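PDB 5IHS: endoglucanase, glycoside hydrolase family 5 protein from Cytophaga hutchinsonii, which hydrolyses internal beta-1,4-glucosidic bonds of cellulose, probably with net retention at the anomeric carbon as in other members of its family. Local coordinates for residues Q65-V71 with A298-W304; A136-S141 with G177-I182; A144-I150 with Y185-N189. All coordinates share one frame; numbering follows the deposited sequence.

Interaction 1. Residues Q65-V71 with A298-W304; sequences QYYNSDV and ASPYGGW
The hydroxyl of Y66 donates to the backbone carbonyl of A298, OH to O 2.7 Å, reaching it 23° out of the carbonyl plane. The same ring has the carbonyl oxygen of S299 at its edge, near the ring plane, while its CD1 rests 4.2 Å from CZ2 of W304. A phenylalanine here would probably leave the carbonyl of A298 without its hydroxyl donor and that end of the loop free to shift.

Two residues on, P300 presents its carbonyl to the amide of N68: ND2 sits 2.8 Å from P300 O, with an N-H...O angle of 163° and the oxygen close to the amide plane. With chi1 at 67°, CG of N68 lies between its own N and carbonyl carbon, and this folds the amide back over the helix start. N68 is the N-cap residue, and its OD1 accepts the capping bond from V71 N at 2.9 Å. The one amide thus caps helix 69-77 and holds the loop. V71 adds CG2 against P300 O and CG1 near CH2 of W304, and the D70 carboxylate meets the Y301 ring at its edge, OD2 to CD1 3.3 Å.

The loop is stiffened from within. S299 O accepts from both W304 NE1 and G302 N, and S299 OG takes Y301 N in an ST turn. G302 has a positive phi, and its backbone shape calls for glycine.

This is a closing contact of a TIM barrel: the loop after the eighth strand, 279-284, packs against the segment that leads from the first strand, 53-57, into its helix.

Interaction 2. Residues A136-S141 with G177-I182; sequences AQRFFS and GVITKI
The ring of F140 has CD2 of its neighbour F139 over the centre of one face, 3.8 Å above the plane, and is approached obliquely by two aliphatic groups of the facing helix. V178 brings CG1 to 3.6 Å from F140 CD2, and I182 lays its CD1 near F140 CD1. In turn F140 CE2 stands at the edge of the F139 ring. CB of F140 fits between the helices as well, 3.8 Å from I182 CG1. The CG of F140 is turned back beside its own backbone N (chi1 -82°), with the ring extending down to I122 and Y155 on the barrel strands.

Above this apolar layer the contact changes character. The amide of Q137 lies across G177, where a side chain would run into NE2; glycine lets the amide come this close. Q137 OE1 is 3.6 Å from K181 CE, and the aliphatic part of K181, bent at chi2 and chi4, drapes across Q137. S141 has two conformers, so the contacts of its OG are tentative: in the one described, K181 CB packs on it, the hydroxyl donates to Q137 O of its own helix at 2.9 Å, and a water donates to both S141 OG and K181 O.

The axes of the two short segments approach to 8.6 Å and cross at -27°, as neighbouring outer helices of the barrel, following strands 119-125 and 153-156. With no direct hydrogen bond between the segments, the pairing rests on shape and apolar contact near the strands and, farther out, on packing of the Q137 and K181 side chains across each other.

Interaction 3. Residues A144-I150 with Y185-N189; sequences AKKYGNI and YDTTN
N189 donates through ND2 to I150 O, 2.9 Å away, from an Asx motif in which D186 OD1 takes the backbone N-H of N189. This bond ties the loop after helix 167-185 to the type I turn Y147-I150 into which helix 133-147 of the TIM barrel runs.

The hydrogen bonds converge on D186 and N189. The side-chain bond to I150 O is bent, 141° at the hydrogen, and arrives above the carbonyl plane. The same ND2 also reaches D186 OD2 at 2.8 Å, on its syn lone pair, while Y155 OH bonds to OD2 from the barrel strand 153-156. One side-chain nitrogen therefore links the carboxylate of its own loop to the backbone across the contact.

Apolar contact falls on K145 and Y185. CB of K145 sits 3.8 Å over the centroid of the Y185 ring, only 6° off the normal, a CH-pi contact. Because chi1 is -174° and the chain runs extended beyond CG, CG and CD continue across the ring toward CZ. A144 CB packs against Y185 CB, 4.0 Å away.

Close backbone packing accounts for G148: a CB there would clash with Y185 O. Its carbonyl oxygen also lies 3.3 Å from D186 OD2, two acceptors facing each other and probably unfavourable in itself. A water bridges the two segments, donating to G148 O at 3.0 Å and accepting from T187 N at 3.1 Å.

Interactions 2 and 3 run into each other: their centres are 11 Å apart, both use helix 133-147, and I182 O touches A144 CB at 3.7 Å. Along the chain their segments alternate, so one helix pair is joined first along its length and then at its C-terminal ends, near the starts of strands 153-156 and 191-193. Interaction 1 stands apart, with its centre 30 Å from that of interaction 2 and 27 Å from that of interaction 3, yet the loop it closes encloses both. Its loops follow strands, at the C-terminal end of the barrel, where family 5 enzymes keep their active site; interaction 3 lies at the opposite end.

Interaction 1. Residues Q65-V71 with A298-W304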
loop_
_atom_site.group_PDB
_atom_site.type_symbol
_atom_site.label_atom_id
_atom_site.label_comp_id
_atom_site.label_asym_id
_atom_site.label_seq_id
_atom_site.Cartn_x
_atom_site.Cartn_y
_atom_site.Cartn_z
ATOM N N GLN A 65 6.614 -3.872 -16.478
ATOM C CA GLN A 65 7.208 -2.814 -17.287
ATOM C C GLN A 65 7.133 -1.449 -16.608
ATOM O O GLN A 65 7.889 -0.554 -16.990
ATOM C CB GLN A 65 6.583 -2.753 -18.693
ATOM C CG GLN A 65 5.122 -2.328 -18.766
ATOM C CD GLN A 65 4.145 -3.493 -18.657
ATOM O OE1 GLN A 65 4.395 -4.470 -17.951
ATOM N NE2 GLN A 65 3.010 -3.379 -19.345
ATOM N N TYR A 66 6.246 -1.266 -15.630
ATOM C CA TYR A 66 6.109 0.008 -14.921
ATOM C C TYR A 66 6.950 0.079 -13.651
ATOM O O TYR A 66 6.940 1.117 -12.975
ATOM C CB TYR A 66 4.631 0.302 -14.600
ATOM C CG TYR A 66 3.791 0.468 -15.845
ATOM C CD1 TYR A 66 3.897 1.603 -16.640
ATOM C CD2 TYR A 66 2.906 -0.519 -16.244
ATOM C CE1 TYR A 66 3.139 1.751 -17.791
ATOM C CE2 TYR A 66 2.151 -0.387 -17.401
ATOM C CZ TYR A 66 2.265 0.750 -18.170
ATOM O OH TYR A 66 1.507 0.860 -19.327
ATOM N N TYR A 67 7.674 -0.993 -13.317
ATOM C CA TYR A 67 8.493 -1.047 -12.097
ATOM C C TYR A 67 9.860 -0.426 -12.390
ATOM O O TYR A 67 10.882 -1.106 -12.504
ATOM C CB TYR A 67 8.632 -2.489 -11.597
ATOM C CG TYR A 67 7.435 -2.982 -10.824
ATOM C CD1 TYR A 67 6.190 -3.133 -11.438
ATOM C CD2 TYR A 67 7.543 -3.299 -9.474
ATOM C CE1 TYR A 67 5.089 -3.556 -10.715
ATOM C CE2 TYR A 67 6.442 -3.729 -8.751
ATOM C CZ TYR A 67 5.220 -3.849 -9.369
ATOM O OH TYR A 67 4.150 -4.253 -8.611
ATOM N N ASN A 68 9.879 0.901 -12.520
ATOM C CA ASN A 68 11.104 1.565 -12.942
ATOM C C ASN A 68 11.171 2.980 -12.379
ATOM O O ASN A 68 10.183 3.547 -11.896
ATOM C CB ASN A 68 11.263 1.543 -14.471
ATOM C CG ASN A 68 10.230 2.385 -15.172
ATOM O OD1 ASN A 68 10.231 3.612 -15.030
ATOM N ND2 ASN A 68 9.342 1.750 -15.937
ATOM N N SER A 69 12.381 3.539 -12.432
ATOM C CA SER A 69 12.623 4.835 -11.810
ATOM C C SER A 69 11.942 5.978 -12.550
ATOM O O SER A 69 11.628 7.002 -11.930
ATOM C CB SER A 69 14.124 5.090 -11.665
ATOM O OG SER A 69 14.785 5.001 -12.895
ATOM N N ASP A 70 11.730 5.853 -13.866
ATOM C CA ASP A 70 11.021 6.908 -14.592
ATOM C C ASP A 70 9.583 7.037 -14.105
ATOM O O ASP A 70 9.086 8.150 -13.905
ATOM C CB ASP A 70 11.054 6.635 -16.097
ATOM C CG ASP A 70 12.450 6.728 -16.680
ATOM O OD1 ASP A 70 13.234 7.606 -16.259
ATOM O OD2 ASP A 70 12.769 5.927 -17.583
ATOM N N VAL A 71 8.904 5.907 -13.902
ATOM C CA VAL A 71 7.552 5.924 -13.348
ATOM C C VAL A 71 7.548 6.532 -11.950
ATOM O O VAL A 71 6.696 7.362 -11.629
ATOM C CB VAL A 71 6.940 4.511 -13.383
ATOM C CG1 VAL A 71 5.687 4.407 -12.515
ATOM C CG2 VAL A 71 6.626 4.130 -14.824
ATOM N N ALA A 298 -0.112 2.880 -22.482
ATOM C CA ALA A 298 0.475 4.073 -21.889
ATOM C C ALA A 298 1.947 3.827 -21.568
ATOM O O ALA A 298 2.325 2.754 -21.093
ATOM C CB ALA A 298 -0.289 4.453 -20.621
ATOM N N SER A 299 2.772 4.837 -21.820
ATOM C CA SER A 299 4.220 4.669 -21.827
ATOM C C SER A 299 4.737 4.038 -20.534
ATOM O O SER A 299 4.408 4.512 -19.435
ATOM C CB SER A 299 4.907 6.021 -21.997
ATOM O OG SER A 299 6.312 5.875 -21.875
ATOM N N PRO A 300 5.617 3.041 -20.628
ATOM C CA PRO A 300 6.286 2.534 -19.424
ATOM C C PRO A 300 7.231 3.531 -18.772
ATOM O O PRO A 300 7.739 3.241 -17.682
ATOM C CB PRO A 300 7.047 1.299 -19.936
ATOM C CG PRO A 300 6.443 0.966 -21.240
ATOM C CD PRO A 300 5.973 2.254 -21.822
ATOM N N TYR A 301 7.478 4.690 -19.383
ATOM C CA TYR A 301 8.372 5.689 -18.824
ATOM C C TYR A 301 7.632 6.818 -18.133
ATOM O O TYR A 301 8.269 7.775 -17.703
ATOM C CB TYR A 301 9.269 6.271 -19.912
ATOM C CG TYR A 301 10.044 5.230 -20.661
ATOM C CD1 TYR A 301 11.124 4.598 -20.073
ATOM C CD2 TYR A 301 9.696 4.874 -21.954
ATOM C CE1 TYR A 301 11.836 3.637 -20.751
ATOM C CE2 TYR A 301 10.403 3.916 -22.642
ATOM C CZ TYR A 301 11.471 3.302 -22.038
ATOM O OH TYR A 301 12.177 2.346 -22.721
ATOM N N GLY A 302 6.314 6.734 -18.000
ATOM C CA GLY A 302 5.570 7.847 -17.442
ATOM C C GLY A 302 5.300 8.906 -18.498
ATOM O O GLY A 302 5.264 8.626 -19.692
ATOM N N GLY A 303 5.109 10.140 -18.046
ATOM C CA GLY A 303 4.821 11.233 -18.957
ATOM C C GLY A 303 3.404 11.270 -19.481
ATOM O O GLY A 303 3.143 11.935 -20.489
ATOM N N TRP A 304 2.469 10.609 -18.806
ATOM C CA TRP A 304 1.123 10.404 -19.328
ATOM C C TRP A 304 0.351 11.716 -19.380
ATOM O O TRP A 304 0.182 12.400 -18.360
ATOM C CB TRP A 304 0.398 9.398 -18.445
ATOM C CG TRP A 304 1.195 8.153 -18.208
ATOM C CD1 TRP A 304 1.755 7.344 -19.145
ATOM C CD2 TRP A 304 1.521 7.589 -16.940
ATOM N NE1 TRP A 304 2.422 6.307 -18.539
ATOM C CE2 TRP A 304 2.281 6.429 -17.180
ATOM C CE3 TRP A 304 1.237 7.951 -15.625
ATOM C CZ2 TRP A 304 2.773 5.643 -16.143
ATOM C CZ3 TRP A 304 1.723 7.171 -14.604
ATOM C CH2 TRP A 304 2.466 6.022 -14.869
#

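Interaction 2. Residues A136-S141 with G177-I182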
loop_
_atom_site.group_PDB
_atom_site.type_symbol
_atom_site.label_atom_id
_atom_site.label_comp_id
_atom_site.label_asym_id
_atom_site.label_seq_id
_atom_site.Cartn_x
_atom_site.Cartn_y
_atom_site.Cartn_z
ATOM N N ALA A 136 8.341 -16.425 2.602
ATOM C CA ALA A 136 8.036 -15.048 2.978
ATOM C C ALA A 136 9.065 -14.505 3.961
ATOM O O ALA A 136 9.502 -13.352 3.846
ATOM C CB ALA A 136 6.638 -14.983 3.588
ATOM N N GLN A 137 9.451 -15.320 4.943
ATOM C CA GLN A 137 10.454 -14.906 5.912
ATOM C C GLN A 137 11.780 -14.625 5.226
ATOM O O GLN A 137 12.473 -13.662 5.570
ATOM C CB GLN A 137 10.613 -15.988 6.979
ATOM C CG GLN A 137 9.438 -16.060 7.941
ATOM C CD GLN A 137 9.576 -17.190 8.939
ATOM O OE1 GLN A 137 10.658 -17.769 9.111
ATOM N NE2 GLN A 137 8.484 -17.512 9.614
ATOM N N ARG A 138 12.150 -15.455 4.251
ATOM C CA ARG A 138 13.403 -15.248 3.531
ATOM C C ARG A 138 13.377 -13.920 2.783
ATOM O O ARG A 138 14.328 -13.128 2.851
ATOM C CB ARG A 138 13.634 -16.418 2.564
ATOM C CG ARG A 138 14.939 -16.352 1.786
ATOM C CD ARG A 138 15.253 -17.681 1.079
ATOM N NE ARG A 138 14.224 -18.084 0.116
ATOM C CZ ARG A 138 13.363 -19.094 0.277
ATOM N NH1 ARG A 138 12.480 -19.362 -0.676
ATOM N NH2 ARG A 138 13.378 -19.846 1.367
ATOM N N PHE A 139 12.282 -13.661 2.066
ATOM C CA PHE A 139 12.144 -12.421 1.311
ATOM C C PHE A 139 12.247 -11.207 2.222
ATOM O O PHE A 139 13.002 -10.265 1.951
ATOM C CB PHE A 139 10.806 -12.408 0.576
ATOM C CG PHE A 139 10.511 -11.092 -0.077
ATOM C CD1 PHE A 139 11.210 -10.696 -1.204
ATOM C CD2 PHE A 139 9.545 -10.242 0.437
ATOM C CE1 PHE A 139 10.954 -9.477 -1.808
ATOM C CE2 PHE A 139 9.287 -9.022 -0.161
ATOM C CZ PHE A 139 9.994 -8.635 -1.285
ATOM N N PHE A 140 11.469 -11.196 3.303
ATOM C CA PHE A 140 11.461 -10.029 4.170
ATOM C C PHE A 140 12.768 -9.874 4.931
ATOM O O PHE A 140 13.191 -8.741 5.184
ATOM C CB PHE A 140 10.233 -10.028 5.076
ATOM C CG PHE A 140 9.022 -9.489 4.383
ATOM C CD1 PHE A 140 8.948 -8.144 4.067
ATOM C CD2 PHE A 140 7.983 -10.317 3.991
ATOM C CE1 PHE A 140 7.862 -7.624 3.378
ATOM C CE2 PHE A 140 6.883 -9.794 3.307
ATOM C CZ PHE A 140 6.828 -8.441 3.009
ATOM N N SER A 141 13.429 -10.977 5.299
ATOM C CA SER A 141 14.756 -10.872 5.902
ATOM C C SER A 141 15.730 -10.190 4.951
ATOM O O SER A 141 16.528 -9.333 5.356
ATOM C CB SER A 141 15.294 -12.260 6.254
ATOM O OG SER A 141 14.582 -12.847 7.319
ATOM N N GLY A 177 5.685 -14.345 12.768
ATOM C CA GLY A 177 6.936 -14.938 12.326
ATOM C C GLY A 177 7.710 -14.030 11.388
ATOM O O GLY A 177 8.935 -13.920 11.480
ATOM N N VAL A 178 7.006 -13.375 10.461
ATOM C CA VAL A 178 7.666 -12.458 9.534
ATOM C C VAL A 178 8.146 -11.199 10.255
ATOM O O VAL A 178 9.251 -10.703 10.000
ATOM C CB VAL A 178 6.749 -12.131 8.341
ATOM C CG1 VAL A 178 7.395 -11.086 7.435
ATOM C CG2 VAL A 178 6.451 -13.392 7.535
ATOM N N ILE A 179 7.328 -10.655 11.158
ATOM C CA ILE A 179 7.733 -9.471 11.919
ATOM C C ILE A 179 9.036 -9.729 12.670
ATOM O O ILE A 179 9.941 -8.888 12.680
ATOM C CB ILE A 179 6.596 -9.021 12.856
ATOM C CG1 ILE A 179 5.408 -8.483 12.040
ATOM C CG2 ILE A 179 7.080 -7.964 13.846
ATOM C CD1 ILE A 179 4.128 -8.387 12.841
ATOM N N THR A 180 9.140 -10.877 13.342
ATOM C CA THR A 180 10.369 -11.182 14.067
ATOM C C THR A 180 11.569 -11.148 13.135
ATOM O O THR A 180 12.627 -10.618 13.488
ATOM C CB THR A 180 10.239 -12.541 14.752
ATOM O OG1 THR A 180 9.186 -12.474 15.718
ATOM C CG2 THR A 180 11.534 -12.929 15.453
ATOM N N LYS A 181 11.427 -11.712 11.938
ATOM C CA LYS A 181 12.525 -11.702 10.977
ATOM C C LYS A 181 12.881 -10.285 10.533
ATOM O O LYS A 181 14.064 -9.933 10.440
ATOM C CB LYS A 181 12.190 -12.594 9.787
ATOM C CG LYS A 181 12.147 -14.079 10.122
ATOM C CD LYS A 181 13.544 -14.666 10.303
ATOM C CE LYS A 181 13.503 -16.160 10.562
ATOM N NZ LYS A 181 13.060 -16.438 11.933
ATOM N N ILE A 182 11.879 -9.456 10.244
ATOM C CA ILE A 182 12.151 -8.074 9.854
ATOM C C ILE A 182 12.891 -7.339 10.964
ATOM O O ILE A 182 13.856 -6.603 10.715
ATOM C CB ILE A 182 10.836 -7.360 9.495
ATOM C CG1 ILE A 182 10.260 -7.926 8.195
ATOM C CG2 ILE A 182 11.064 -5.862 9.357
ATOM C CD1 ILE A 182 8.851 -7.449 7.897
HETATM O O HOH W 1 15.829 -11.933 9.688
#

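Interaction 3. Residues A144-I150 with Y185-N189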
loop_
_atom_site.group_PDB
_atom_site.type_symbol
_atom_site.label_atom_id
_atom_site.label_comp_id
_atom_site.label_asym_id
_atom_site.label_seq_id
_atom_site.Cartn_x
_atom_site.Cartn_y
_atom_site.Cartn_z
ATOM N N ALA A 144 14.802 -6.426 4.708
ATOM C CA ALA A 144 15.131 -5.717 5.936
ATOM C C ALA A 144 16.640 -5.599 6.122
ATOM O O ALA A 144 17.132 -4.570 6.590
ATOM C CB ALA A 144 14.480 -6.427 7.118
ATOM N N LYS A 145 17.396 -6.636 5.765
ATOM C CA LYS A 145 18.848 -6.532 5.886
ATOM C C LYS A 145 19.389 -5.443 4.968
ATOM O O LYS A 145 20.297 -4.693 5.344
ATOM C CB LYS A 145 19.503 -7.880 5.588
ATOM C CG LYS A 145 21.016 -7.882 5.844
ATOM C CD LYS A 145 21.637 -9.271 5.707
ATOM C CE LYS A 145 23.123 -9.244 6.061
ATOM N NZ LYS A 145 23.796 -10.573 5.935
ATOM N N LYS A 146 18.849 -5.341 3.759
ATOM C CA LYS A 146 19.364 -4.363 2.808
ATOM C C LYS A 146 18.898 -2.951 3.137
ATOM O O LYS A 146 19.689 -2.002 3.063
ATOM C CB LYS A 146 18.937 -4.738 1.392
ATOM C CG LYS A 146 19.451 -3.759 0.337
ATOM C CD LYS A 146 19.316 -4.306 -1.070
ATOM C CE LYS A 146 19.965 -3.386 -2.113
ATOM N NZ LYS A 146 19.594 -3.782 -3.489
ATOM N N TYR A 147 17.627 -2.786 3.491
ATOM C CA TYR A 147 17.025 -1.465 3.598
ATOM C C TYR A 147 16.688 -1.067 5.032
ATOM O O TYR A 147 16.071 -0.017 5.240
ATOM C CB TYR A 147 15.771 -1.411 2.726
ATOM C CG TYR A 147 16.039 -1.603 1.246
ATOM C CD1 TYR A 147 16.699 -0.633 0.516
ATOM C CD2 TYR A 147 15.628 -2.746 0.580
ATOM C CE1 TYR A 147 16.934 -0.788 -0.843
ATOM C CE2 TYR A 147 15.858 -2.915 -0.772
ATOM C CZ TYR A 147 16.519 -1.935 -1.482
ATOM O OH TYR A 147 16.744 -2.122 -2.839
ATOM N N GLY A 148 17.100 -1.863 6.023
ATOM C CA GLY A 148 16.603 -1.691 7.377
ATOM C C GLY A 148 16.871 -0.337 7.998
ATOM O O GLY A 148 16.094 0.123 8.838
ATOM N N ASN A 149 17.966 0.317 7.628
ATOM C CA ASN A 149 18.309 1.600 8.237
ATOM C C ASN A 149 17.705 2.817 7.518
ATOM O O ASN A 149 18.185 3.939 7.728
ATOM C CB ASN A 149 19.832 1.756 8.318
ATOM C CG ASN A 149 20.271 2.743 9.394
ATOM O OD1 ASN A 149 19.565 2.956 10.384
ATOM N ND2 ASN A 149 21.444 3.349 9.205
ATOM N N ILE A 150 16.654 2.651 6.722
ATOM C CA ILE A 150 16.245 3.654 5.749
ATOM C C ILE A 150 14.806 4.065 6.020
ATOM O O ILE A 150 13.922 3.206 6.083
ATOM C CB ILE A 150 16.429 3.139 4.311
ATOM C CG1 ILE A 150 17.917 2.801 4.143
ATOM C CG2 ILE A 150 15.983 4.172 3.309
ATOM C CD1 ILE A 150 18.279 2.200 2.849
ATOM N N TYR A 185 16.726 -6.830 11.664
ATOM C CA TYR A 185 17.497 -5.865 10.895
ATOM C C TYR A 185 16.875 -4.482 10.827
ATOM O O TYR A 185 17.586 -3.522 10.524
ATOM C CB TYR A 185 17.674 -6.357 9.449
ATOM C CG TYR A 185 18.449 -7.636 9.339
ATOM C CD1 TYR A 185 19.815 -7.651 9.566
ATOM C CD2 TYR A 185 17.828 -8.828 9.000
ATOM C CE1 TYR A 185 20.543 -8.817 9.479
ATOM C CE2 TYR A 185 18.552 -10.012 8.911
ATOM C CZ TYR A 185 19.908 -9.995 9.148
ATOM O OH TYR A 185 20.654 -11.152 9.066
ATOM N N ASP A 186 15.574 -4.358 11.041
ATOM C CA ASP A 186 14.874 -3.087 10.883
ATOM C C ASP A 186 14.019 -2.916 12.127
ATOM O O ASP A 186 12.954 -3.526 12.247
ATOM C CB ASP A 186 14.026 -3.084 9.624
ATOM C CG ASP A 186 13.411 -1.733 9.346
ATOM O OD1 ASP A 186 13.128 -0.995 10.322
ATOM O OD2 ASP A 186 13.214 -1.412 8.145
ATOM N N THR A 187 14.496 -2.100 13.062
ATOM C CA THR A 187 13.891 -2.110 14.386
ATOM C C THR A 187 12.590 -1.324 14.457
ATOM O O THR A 187 11.734 -1.663 15.283
ATOM C CB THR A 187 14.876 -1.610 15.441
ATOM O OG1 THR A 187 15.228 -0.251 15.175
ATOM C CG2 THR A 187 16.132 -2.445 15.421
ATOM N N THR A 188 12.396 -0.286 13.628
ATOM C CA THR A 188 11.227 0.577 13.814
ATOM C C THR A 188 10.361 0.867 12.598
ATOM O O THR A 188 9.267 1.407 12.792
ATOM C CB THR A 188 11.615 1.931 14.428
ATOM O OG1 THR A 188 12.439 2.659 13.514
ATOM C CG2 THR A 188 12.338 1.743 15.755
ATOM N N ASN A 189 10.775 0.556 11.370
ATOM C CA ASN A 189 9.906 0.919 10.255
ATOM C C ASN A 189 8.571 0.177 10.356
ATOM O O ASN A 189 8.474 -0.925 10.905
ATOM C CB ASN A 189 10.587 0.657 8.918
ATOM C CG ASN A 189 11.639 1.709 8.584
ATOM O OD1 ASN A 189 11.521 2.890 8.968
ATOM N ND2 ASN A 189 12.668 1.296 7.860
HETATM O O HOH W 2 22.987 -11.883 8.472
HETATM O O HOH W 3 16.593 -0.202 11.784
#